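Local coordinates for protein bvu-3222 (Bacteroides vulgatus ATCC 8482, PDB 3FYF) that is of unknown function but is probably a periplasmic protein built on the uncharacterised DUF4251 domain, at residues Asn41-Gly46 with Gly117-Asn122; Ile136-Gly141 with Gly162-Tyr167; Asn70-Asn75 with Tyr121-Asn126. One frame throughout, in Å; residues are numbered along the deposited sequence.

Overall arrangement
All three contacts are buried and line the inside of one curled, barrel-like antiparallel sheet. Interaction 2 lies deepest, about 4 Å from the centre of the chain (centre to centre), and is purely apolar; interactions 1 and 3, each about 12 Å out, join apolar packing to a water held between a tyrosine hydroxyl and a main-chain carbonyl. Interaction 1 sets the end of helix 27-44 against strand 119-126, whereas interactions 2 and 3 join strand to strand. Y121 belongs to both 1 and 3, and its backbone O probably accepts a hydrogen bond from I136 N of interaction 2. Segments of 1 and 2 also reach the second subunit; those of 3 do not.

Interaction 1: Asn41-Gly46 with Gly117-Asn122; sequences NALKNG and GNVYYN
The carbonyl O of L43, in the last turn of helix 27-44, takes a hydrogen bond from a water at 2.7 Å, and that water is hydrogen-bonded in turn to Y121 OH at 2.6 Å. This ties the helix end to strand 119-126 on the inner side of a curled antiparallel sheet. The same carbonyl receives a weak bond from G46 N (3.3 Å); G46, the first residue to depart from helical backbone angles, takes a positive phi in the Schellman motif that follows the last turn. Above the tyrosine ring, L43 CD2 makes a CH-pi contact, 3.7 Å from the centroid and 14° off the normal. With CG of Y121 anti to the backbone N (chi1 -168°), the ring runs alongside L43, the two side chains pointing in opposite senses, and its hydroxyl reaches the helix end. F48 meets the ring edge-to-face. A leucine in place of Y121 would probably leave the water without its hydroxyl partner and deprive L43 CD2 of a flat surface to rest on. Beyond the segments, L43 also packs on L138 and F48. The other branch of L43 meets V119 tip to tip, CD1 lying 4.0 Å from V119 CG1.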
loop_
_atom_site.group_PDB
_atom_site.type_symbol
_atom_site.label_atom_id
_atom_site.label_comp_id
_atom_site.label_asym_id
_atom_site.label_seq_id
_atom_site.Cartn_x
_atom_site.Cartn_y
_atom_site.Cartn_z
ATOM N N ASN B 41 -0.380 -15.424 -16.580
ATOM C CA ASN B 41 0.170 -15.656 -17.922
ATOM C C ASN B 41 1.364 -14.773 -18.263
ATOM O O ASN B 41 2.262 -15.197 -18.988
ATOM C CB ASN B 41 -0.916 -15.500 -18.988
ATOM C CG ASN B 41 -1.978 -16.584 -18.904
ATOM O OD1 ASN B 41 -1.745 -17.666 -18.361
ATOM N ND2 ASN B 41 -3.152 -16.296 -19.441
ATOM N N ALA B 42 1.376 -13.554 -17.729
ATOM C CA ALA B 42 2.516 -12.658 -17.891
ATOM C C ALA B 42 3.734 -13.180 -17.138
ATOM O O ALA B 42 4.860 -13.071 -17.625
ATOM C CB ALA B 42 2.170 -11.269 -17.429
ATOM N N LEU B 43 3.499 -13.755 -15.960
ATOM C CA LEU B 43 4.578 -14.307 -15.135
ATOM C C LEU B 43 5.135 -15.595 -15.731
ATOM O O LEU B 43 6.343 -15.804 -15.720
ATOM C CB LEU B 43 4.107 -14.565 -13.699
ATOM C CG LEU B 43 3.869 -13.390 -12.745
ATOM C CD1 LEU B 43 3.130 -13.883 -11.503
ATOM C CD2 LEU B 43 5.161 -12.683 -12.357
ATOM N N LYS B 44 4.236 -16.440 -16.238
ATOM C CA LYS B 44 4.582 -17.707 -16.884
ATOM C C LYS B 44 5.436 -17.484 -18.122
ATOM O O LYS B 44 6.442 -18.163 -18.317
ATOM C CB LYS B 44 3.315 -18.481 -17.269
ATOM C CG LYS B 44 2.652 -19.200 -16.114
ATOM C CD LYS B 44 1.442 -19.994 -16.565
ATOM C CE LYS B 44 0.850 -20.797 -15.412
ATOM N NZ LYS B 44 1.794 -21.822 -14.882
ATOM N N ASN B 45 5.045 -16.508 -18.938
ATOM C CA ASN B 45 5.762 -16.201 -20.175
ATOM C C ASN B 45 6.974 -15.277 -19.990
ATOM O O ASN B 45 7.683 -14.977 -20.956
ATOM C CB ASN B 45 4.795 -15.650 -21.229
ATOM C CG ASN B 45 3.679 -16.630 -21.571
ATOM O OD1 ASN B 45 2.542 -16.228 -21.823
ATOM N ND2 ASN B 45 3.999 -17.924 -21.574
ATOM N N GLY B 46 7.205 -14.842 -18.749
ATOM C CA GLY B 46 8.348 -13.999 -18.392
ATOM C C GLY B 46 8.334 -12.632 -19.052
ATOM O O GLY B 46 9.387 -12.068 -19.355
ATOM N N GLY B 117 -4.380 -19.526 -4.420
ATOM C CA GLY B 117 -3.964 -18.954 -5.689
ATOM C C GLY B 117 -3.127 -17.695 -5.587
ATOM O O GLY B 117 -3.013 -16.966 -6.564
ATOM N N ASN B 118 -2.542 -17.432 -4.414
ATOM C CA ASN B 118 -1.514 -16.390 -4.280
ATOM C C ASN B 118 -0.214 -16.914 -4.858
ATOM O O ASN B 118 0.190 -18.034 -4.545
ATOM C CB ASN B 118 -1.282 -15.994 -2.818
ATOM C CG ASN B 118 -2.550 -15.606 -2.103
ATOM O OD1 ASN B 118 -3.306 -14.749 -2.565
ATOM N ND2 ASN B 118 -2.782 -16.218 -0.947
ATOM N N VAL B 119 0.442 -16.110 -5.686
ATOM C CA VAL B 119 1.634 -16.558 -6.419
ATOM C C VAL B 119 2.914 -15.933 -5.868
ATOM O O VAL B 119 2.979 -14.733 -5.628
ATOM C CB VAL B 119 1.502 -16.271 -7.926
ATOM C CG1 VAL B 119 2.751 -16.720 -8.712
ATOM C CG2 VAL B 119 0.268 -16.947 -8.458
ATOM N N TYR B 120 3.922 -16.771 -5.672
ATOM C CA TYR B 120 5.203 -16.352 -5.139
ATOM C C TYR B 120 6.258 -16.529 -6.224
ATOM O O TYR B 120 6.672 -17.647 -6.526
ATOM C CB TYR B 120 5.519 -17.136 -3.854
ATOM C CG TYR B 120 4.489 -16.875 -2.765
ATOM C CD1 TYR B 120 4.712 -15.906 -1.789
ATOM C CD2 TYR B 120 3.276 -17.565 -2.738
ATOM C CE1 TYR B 120 3.760 -15.647 -0.800
ATOM C CE2 TYR B 120 2.316 -17.305 -1.759
ATOM C CZ TYR B 120 2.564 -16.350 -0.800
ATOM O OH TYR B 120 1.614 -16.107 0.166
ATOM N N TYR B 121 6.656 -15.408 -6.817
ATOM C CA TYR B 121 7.566 -15.377 -7.959
ATOM C C TYR B 121 8.889 -14.740 -7.538
ATOM O O TYR B 121 8.940 -13.543 -7.212
ATOM C CB TYR B 121 6.918 -14.575 -9.091
ATOM C CG TYR B 121 7.593 -14.670 -10.442
ATOM C CD1 TYR B 121 8.600 -13.778 -10.804
ATOM C CD2 TYR B 121 7.192 -15.624 -11.377
ATOM C CE1 TYR B 121 9.206 -13.849 -12.053
ATOM C CE2 TYR B 121 7.796 -15.702 -12.630
ATOM C CZ TYR B 121 8.799 -14.810 -12.960
ATOM O OH TYR B 121 9.408 -14.871 -14.191
ATOM N N ASN B 122 9.953 -15.546 -7.535
ATOM C CA ASN B 122 11.277 -15.104 -7.090
ATOM C C ASN B 122 12.297 -15.189 -8.227
ATOM O O ASN B 122 12.206 -16.085 -9.065
ATOM C CB ASN B 122 11.766 -15.951 -5.904
ATOM C CG ASN B 122 10.964 -15.725 -4.618
ATOM O OD1 ASN B 122 11.143 -16.441 -3.639
ATOM N ND2 ASN B 122 10.099 -14.733 -4.612
HETATM O O HOH W 1 8.895 -16.734 -15.896
#

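Interaction 2: Ile136-Gly141 with Gly162-Tyr167; sequences IVLTGG and GYLVPY
L164 and L138 cross at about a right angle inside the curled sheet, touching through one methyl each: L164 CD2 lies 4.2 Å from L138 CD1. Both leucines carry CG anti to the backbone N (chi1 -165° in L164, 166° in L138), which carries each isobutyl group out from its strand so that the two methyls meet. The same L164 methyl also approaches I136, whose CG2 is 4.5 Å away. I136 and L138 sit two residues apart on strand 132-138 and therefore share its inner side, so L164 meets both. The strands are not paired, since strand 144-151 pairs with each; the curl of the sheet brings L138 CA within 7.8 Å of L164 CA, and only side chains meet. Helix 27-44 covers the group, with L43 packing on both leucines, while F48 touches I136 and L164. V137, between I136 and L138, and Y163, just before L164, point their CB atoms away from the opposing strand. V137 packs on G60 of the second subunit, and the Y163 ring stacks on F64 of that subunit, so the two strands present one face to the core and the other to the dimer partner. No hydrogen bond joins the two segments: the contact is aliphatic throughout, resting on methyl packing between buried side chains, probably with water kept out, and no directional bond fixes the angle between the leucines.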
loop_
_atom_site.group_PDB
_atom_site.type_symbol
_atom_site.label_atom_id
_atom_site.label_comp_id
_atom_site.label_asym_id
_atom_site.label_seq_id
_atom_site.Cartn_x
_atom_site.Cartn_y
_atom_site.Cartn_z
ATOM N N ILE B 136 8.351 -11.305 -5.587
ATOM C CA ILE B 136 7.017 -10.823 -5.913
ATOM C C ILE B 136 5.974 -11.728 -5.264
ATOM O O ILE B 136 6.055 -12.948 -5.355
ATOM C CB ILE B 136 6.765 -10.764 -7.457
ATOM C CG1 ILE B 136 7.755 -9.815 -8.143
ATOM C CG2 ILE B 136 5.315 -10.349 -7.767
ATOM C CD1 ILE B 136 7.756 -9.885 -9.683
ATOM N N VAL B 137 5.005 -11.117 -4.593
ATOM C CA VAL B 137 3.834 -11.838 -4.122
ATOM C C VAL B 137 2.648 -11.241 -4.867
ATOM O O VAL B 137 2.400 -10.041 -4.756
ATOM C CB VAL B 137 3.637 -11.677 -2.598
ATOM C CG1 VAL B 137 2.401 -12.437 -2.147
ATOM C CG2 VAL B 137 4.899 -12.159 -1.820
ATOM N N LEU B 138 1.942 -12.072 -5.633
ATOM C CA LEU B 138 0.716 -11.669 -6.335
ATOM C C LEU B 138 -0.514 -12.175 -5.579
ATOM O O LEU B 138 -0.631 -13.368 -5.309
ATOM C CB LEU B 138 0.724 -12.207 -7.775
ATOM C CG LEU B 138 -0.542 -12.230 -8.644
ATOM C CD1 LEU B 138 -0.977 -10.830 -9.048
ATOM C CD2 LEU B 138 -0.295 -13.067 -9.886
ATOM N N THR B 139 -1.421 -11.263 -5.238
ATOM C CA THR B 139 -2.652 -11.612 -4.534
ATOM C C THR B 139 -3.614 -12.362 -5.469
ATOM O O THR B 139 -3.934 -11.875 -6.548
ATOM C CB THR B 139 -3.331 -10.347 -3.948
ATOM O OG1 THR B 139 -2.388 -9.608 -3.163
ATOM C CG2 THR B 139 -4.521 -10.713 -3.079
ATOM N N GLY B 140 -4.058 -13.543 -5.042
ATOM C CA GLY B 140 -4.955 -14.388 -5.831
ATOM C C GLY B 140 -6.296 -13.754 -6.153
ATOM O O GLY B 140 -6.911 -13.114 -5.296
ATOM N N GLY B 141 -6.730 -13.911 -7.404
ATOM C CA GLY B 141 -7.969 -13.299 -7.892
ATOM C C GLY B 141 -7.858 -11.815 -8.198
ATOM O O GLY B 141 -8.872 -11.164 -8.419
ATOM N N GLY B 162 1.834 -2.420 -6.143
ATOM C CA GLY B 162 1.126 -1.928 -7.316
ATOM C C GLY B 162 0.431 -3.007 -8.104
ATOM O O GLY B 162 -0.055 -3.984 -7.538
ATOM N N TYR B 163 0.403 -2.822 -9.421
ATOM C CA TYR B 163 -0.373 -3.660 -10.329
ATOM C C TYR B 163 0.545 -4.409 -11.284
ATOM O O TYR B 163 1.403 -3.808 -11.928
ATOM C CB TYR B 163 -1.397 -2.804 -11.103
ATOM C CG TYR B 163 -2.390 -2.102 -10.194
ATOM C CD1 TYR B 163 -3.558 -2.743 -9.781
ATOM C CD2 TYR B 163 -2.144 -0.812 -9.718
ATOM C CE1 TYR B 163 -4.462 -2.111 -8.918
ATOM C CE2 TYR B 163 -3.036 -0.175 -8.854
ATOM C CZ TYR B 163 -4.193 -0.822 -8.470
ATOM O OH TYR B 163 -5.078 -0.186 -7.629
ATOM N N LEU B 164 0.367 -5.727 -11.350
ATOM C CA LEU B 164 1.161 -6.591 -12.220
ATOM C C LEU B 164 0.449 -6.818 -13.562
ATOM O O LEU B 164 -0.596 -7.472 -13.614
ATOM C CB LEU B 164 1.417 -7.929 -11.520
ATOM C CG LEU B 164 2.501 -8.859 -12.063
ATOM C CD1 LEU B 164 3.871 -8.194 -12.015
ATOM C CD2 LEU B 164 2.506 -10.131 -11.250
ATOM N N VAL B 165 1.020 -6.275 -14.637
ATOM C CA VAL B 165 0.391 -6.325 -15.972
ATOM C C VAL B 165 1.299 -7.010 -16.996
ATOM O O VAL B 165 2.521 -7.072 -16.788
ATOM C CB VAL B 165 -0.035 -4.904 -16.496
ATOM C CG1 VAL B 165 -1.206 -4.352 -15.696
ATOM C CG2 VAL B 165 1.137 -3.931 -16.508
ATOM N N PRO B 166 0.711 -7.557 -18.091
ATOM C CA PRO B 166 1.572 -8.031 -19.174
ATOM C C PRO B 166 2.351 -6.888 -19.794
ATOM O O PRO B 166 1.826 -5.777 -19.910
ATOM C CB PRO B 166 0.580 -8.609 -20.192
ATOM C CG PRO B 166 -0.639 -8.907 -19.413
ATOM C CD PRO B 166 -0.711 -7.820 -18.386
ATOM N N TYR B 167 3.606 -7.162 -20.141
ATOM C CA TYR B 167 4.444 -6.202 -20.842
ATOM C C TYR B 167 3.797 -5.847 -22.178
ATOM O O TYR B 167 3.369 -6.723 -22.929
ATOM C CB TYR B 167 5.865 -6.752 -21.046
ATOM C CG TYR B 167 6.718 -5.903 -21.967
ATOM C CD1 TYR B 167 7.370 -4.768 -21.490
ATOM C CD2 TYR B 167 6.861 -6.229 -23.321
ATOM C CE1 TYR B 167 8.143 -3.975 -22.334
ATOM C CE2 TYR B 167 7.631 -5.441 -24.174
ATOM C CZ TYR B 167 8.270 -4.318 -23.671
ATOM O OH TYR B 167 9.035 -3.536 -24.505
#

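Interaction 3: Asn70-Asn75 with Tyr121-Asn126; sequences NYVEVN and YNYGIN
V74 makes the apolar part of this contact, against the phenol end of Y123: V74 CG2 sits 3.6 Å from Y123 CZ, obliquely to the ring, and about equally far from the hydroxyl. V72 CG1 lies 3.2 Å from Y123 OH, a close van der Waals approach of methyl and oxygen, not a hydrogen bond. Each valine runs past the tyrosine in the opposite sense, so the hydroxyl is carried in beside strand 71-75. The first torsion of Y123 makes this possible: CG stands between the backbone N and the carbonyl carbon (chi1 63°), the crowded position. The polar part is a single water. It donates to E73 O at 2.7 Å and is hydrogen-bonded to Y123 OH at 3.0 Å, joining a main-chain carbonyl of one strand to a side chain of the other. E73 itself points its CB away, and its side chain packs on Y167 and I80. Aromatic edges complete the account: Y123 CE1 lies in the plane of the Y121 ring, at its edge, and I125 CD1 lies likewise at the edge of the Y123 ring. V134 and I136 of the neighbouring strand and V106 of strand 100-113 also touch Y123. Strands 71-75 and 119-126 are not paired; 78-83 and 100-113 come between them in the sheet order, and V74 CA is 9.6 Å from I125 CA. Side chains meeting between unpaired strands in this way are what is expected inside a closed antiparallel barrel, and here the strand pairing does return through 158-166 and 48-52 to 71-75.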
loop_
_atom_site.group_PDB
_atom_site.type_symbol
_atom_site.label_atom_id
_atom_site.label_comp_id
_atom_site.label_asym_id
_atom_site.label_seq_id
_atom_site.Cartn_x
_atom_site.Cartn_y
_atom_site.Cartn_z
ATOM N N ASN B 70 8.682 4.419 -11.385
ATOM C CA ASN B 70 8.919 3.344 -10.418
ATOM C C ASN B 70 8.260 2.068 -10.907
ATOM O O ASN B 70 7.038 1.931 -10.874
ATOM C CB ASN B 70 8.406 3.696 -9.016
ATOM C CG ASN B 70 9.044 4.950 -8.447
ATOM O OD1 ASN B 70 10.004 4.877 -7.681
ATOM N ND2 ASN B 70 8.507 6.112 -8.819
ATOM N N TYR B 71 9.080 1.145 -11.392
ATOM C CA TYR B 71 8.577 -0.109 -11.927
ATOM C C TYR B 71 9.579 -1.251 -11.783
ATOM O O TYR B 71 10.757 -1.040 -11.488
ATOM C CB TYR B 71 8.127 0.047 -13.392
ATOM C CG TYR B 71 9.206 0.488 -14.363
ATOM C CD1 TYR B 71 10.017 -0.448 -15.007
ATOM C CD2 TYR B 71 9.395 1.838 -14.663
ATOM C CE1 TYR B 71 11.004 -0.055 -15.901
ATOM C CE2 TYR B 71 10.380 2.245 -15.565
ATOM C CZ TYR B 71 11.180 1.290 -16.180
ATOM O OH TYR B 71 12.162 1.670 -17.066
ATOM N N VAL B 72 9.080 -2.463 -11.986
ATOM C CA VAL B 72 9.895 -3.663 -12.019
ATOM C C VAL B 72 9.469 -4.419 -13.277
ATOM O O VAL B 72 8.292 -4.717 -13.453
ATOM C CB VAL B 72 9.704 -4.505 -10.725
ATOM C CG1 VAL B 72 10.064 -5.949 -10.947
ATOM C CG2 VAL B 72 10.534 -3.931 -9.575
ATOM N N GLU B 73 10.420 -4.699 -14.162
ATOM C CA GLU B 73 10.095 -5.282 -15.461
ATOM C C GLU B 73 10.947 -6.510 -15.778
ATOM O O GLU B 73 12.137 -6.506 -15.527
ATOM C CB GLU B 73 10.270 -4.229 -16.558
ATOM C CG GLU B 73 9.698 -4.639 -17.905
ATOM C CD GLU B 73 10.208 -3.787 -19.045
ATOM O OE1 GLU B 73 10.883 -4.350 -19.933
ATOM O OE2 GLU B 73 9.937 -2.564 -19.053
ATOM N N VAL B 74 10.324 -7.561 -16.306
ATOM C CA VAL B 74 11.053 -8.704 -16.869
ATOM C C VAL B 74 10.497 -8.978 -18.263
ATOM O O VAL B 74 9.292 -9.164 -18.419
ATOM C CB VAL B 74 10.962 -9.972 -15.978
ATOM C CG1 VAL B 74 11.433 -11.223 -16.718
ATOM C CG2 VAL B 74 11.772 -9.797 -14.708
ATOM N N ASN B 75 11.380 -8.969 -19.266
ATOM C CA ASN B 75 11.005 -9.210 -20.662
ATOM C C ASN B 75 12.167 -9.817 -21.456
ATOM O O ASN B 75 13.274 -9.274 -21.451
ATOM C CB ASN B 75 10.523 -7.904 -21.319
ATOM C CG ASN B 75 9.963 -8.111 -22.725
ATOM O OD1 ASN B 75 10.475 -7.546 -23.693
ATOM N ND2 ASN B 75 8.906 -8.912 -22.839
ATOM N N TYR B 121 6.656 -15.408 -6.817
ATOM C CA TYR B 121 7.566 -15.377 -7.959
ATOM C C TYR B 121 8.889 -14.740 -7.538
ATOM O O TYR B 121 8.940 -13.543 -7.212
ATOM C CB TYR B 121 6.918 -14.575 -9.091
ATOM C CG TYR B 121 7.593 -14.670 -10.442
ATOM C CD1 TYR B 121 8.600 -13.778 -10.804
ATOM C CD2 TYR B 121 7.192 -15.624 -11.377
ATOM C CE1 TYR B 121 9.206 -13.849 -12.053
ATOM C CE2 TYR B 121 7.796 -15.702 -12.630
ATOM C CZ TYR B 121 8.799 -14.810 -12.960
ATOM O OH TYR B 121 9.408 -14.871 -14.191
ATOM N N ASN B 122 9.953 -15.546 -7.535
ATOM C CA ASN B 122 11.277 -15.104 -7.090
ATOM C C ASN B 122 12.297 -15.189 -8.227
ATOM O O ASN B 122 12.206 -16.085 -9.065
ATOM C CB ASN B 122 11.766 -15.951 -5.904
ATOM C CG ASN B 122 10.964 -15.725 -4.618
ATOM O OD1 ASN B 122 11.143 -16.441 -3.639
ATOM N ND2 ASN B 122 10.099 -14.733 -4.612
ATOM N N TYR B 123 13.259 -14.262 -8.242
ATOM C CA TYR B 123 14.345 -14.248 -9.237
ATOM C C TYR B 123 15.496 -13.302 -8.872
ATOM O O TYR B 123 15.377 -12.468 -7.972
ATOM C CB TYR B 123 13.823 -13.918 -10.650
ATOM C CG TYR B 123 13.194 -12.547 -10.806
ATOM C CD1 TYR B 123 11.852 -12.337 -10.495
ATOM C CD2 TYR B 123 13.932 -11.464 -11.282
ATOM C CE1 TYR B 123 11.259 -11.094 -10.645
ATOM C CE2 TYR B 123 13.349 -10.215 -11.435
ATOM C CZ TYR B 123 12.009 -10.038 -11.114
ATOM O OH TYR B 123 11.417 -8.805 -11.256
ATOM N N GLY B 124 16.607 -13.451 -9.584
ATOM C CA GLY B 124 17.763 -12.571 -9.439
ATOM C C GLY B 124 17.973 -11.724 -10.681
ATOM O O GLY B 124 17.520 -12.077 -11.774
ATOM N N ILE B 125 18.640 -10.587 -10.499
ATOM C CA ILE B 125 19.012 -9.691 -11.588
ATOM C C ILE B 125 20.520 -9.467 -11.520
ATOM O O ILE B 125 21.044 -9.068 -10.478
ATOM C CB ILE B 125 18.294 -8.308 -11.485
ATOM C CG1 ILE B 125 16.772 -8.454 -11.564
ATOM C CG2 ILE B 125 18.790 -7.341 -12.570
ATOM C CD1 ILE B 125 16.222 -8.552 -12.972
ATOM N N ASN B 126 21.215 -9.738 -12.622
ATOM C CA ASN B 126 22.656 -9.496 -12.694
ATOM C C ASN B 126 22.975 -8.222 -13.469
ATOM O O ASN B 126 22.908 -8.193 -14.700
ATOM C CB ASN B 126 23.391 -10.704 -13.283
ATOM C CG ASN B 126 23.786 -11.726 -12.227
ATOM O OD1 ASN B 126 24.884 -12.283 -12.277
ATOM N ND2 ASN B 126 22.896 -11.976 -11.267
HETATM O O HOH W 2 12.972 -7.005 -13.042
#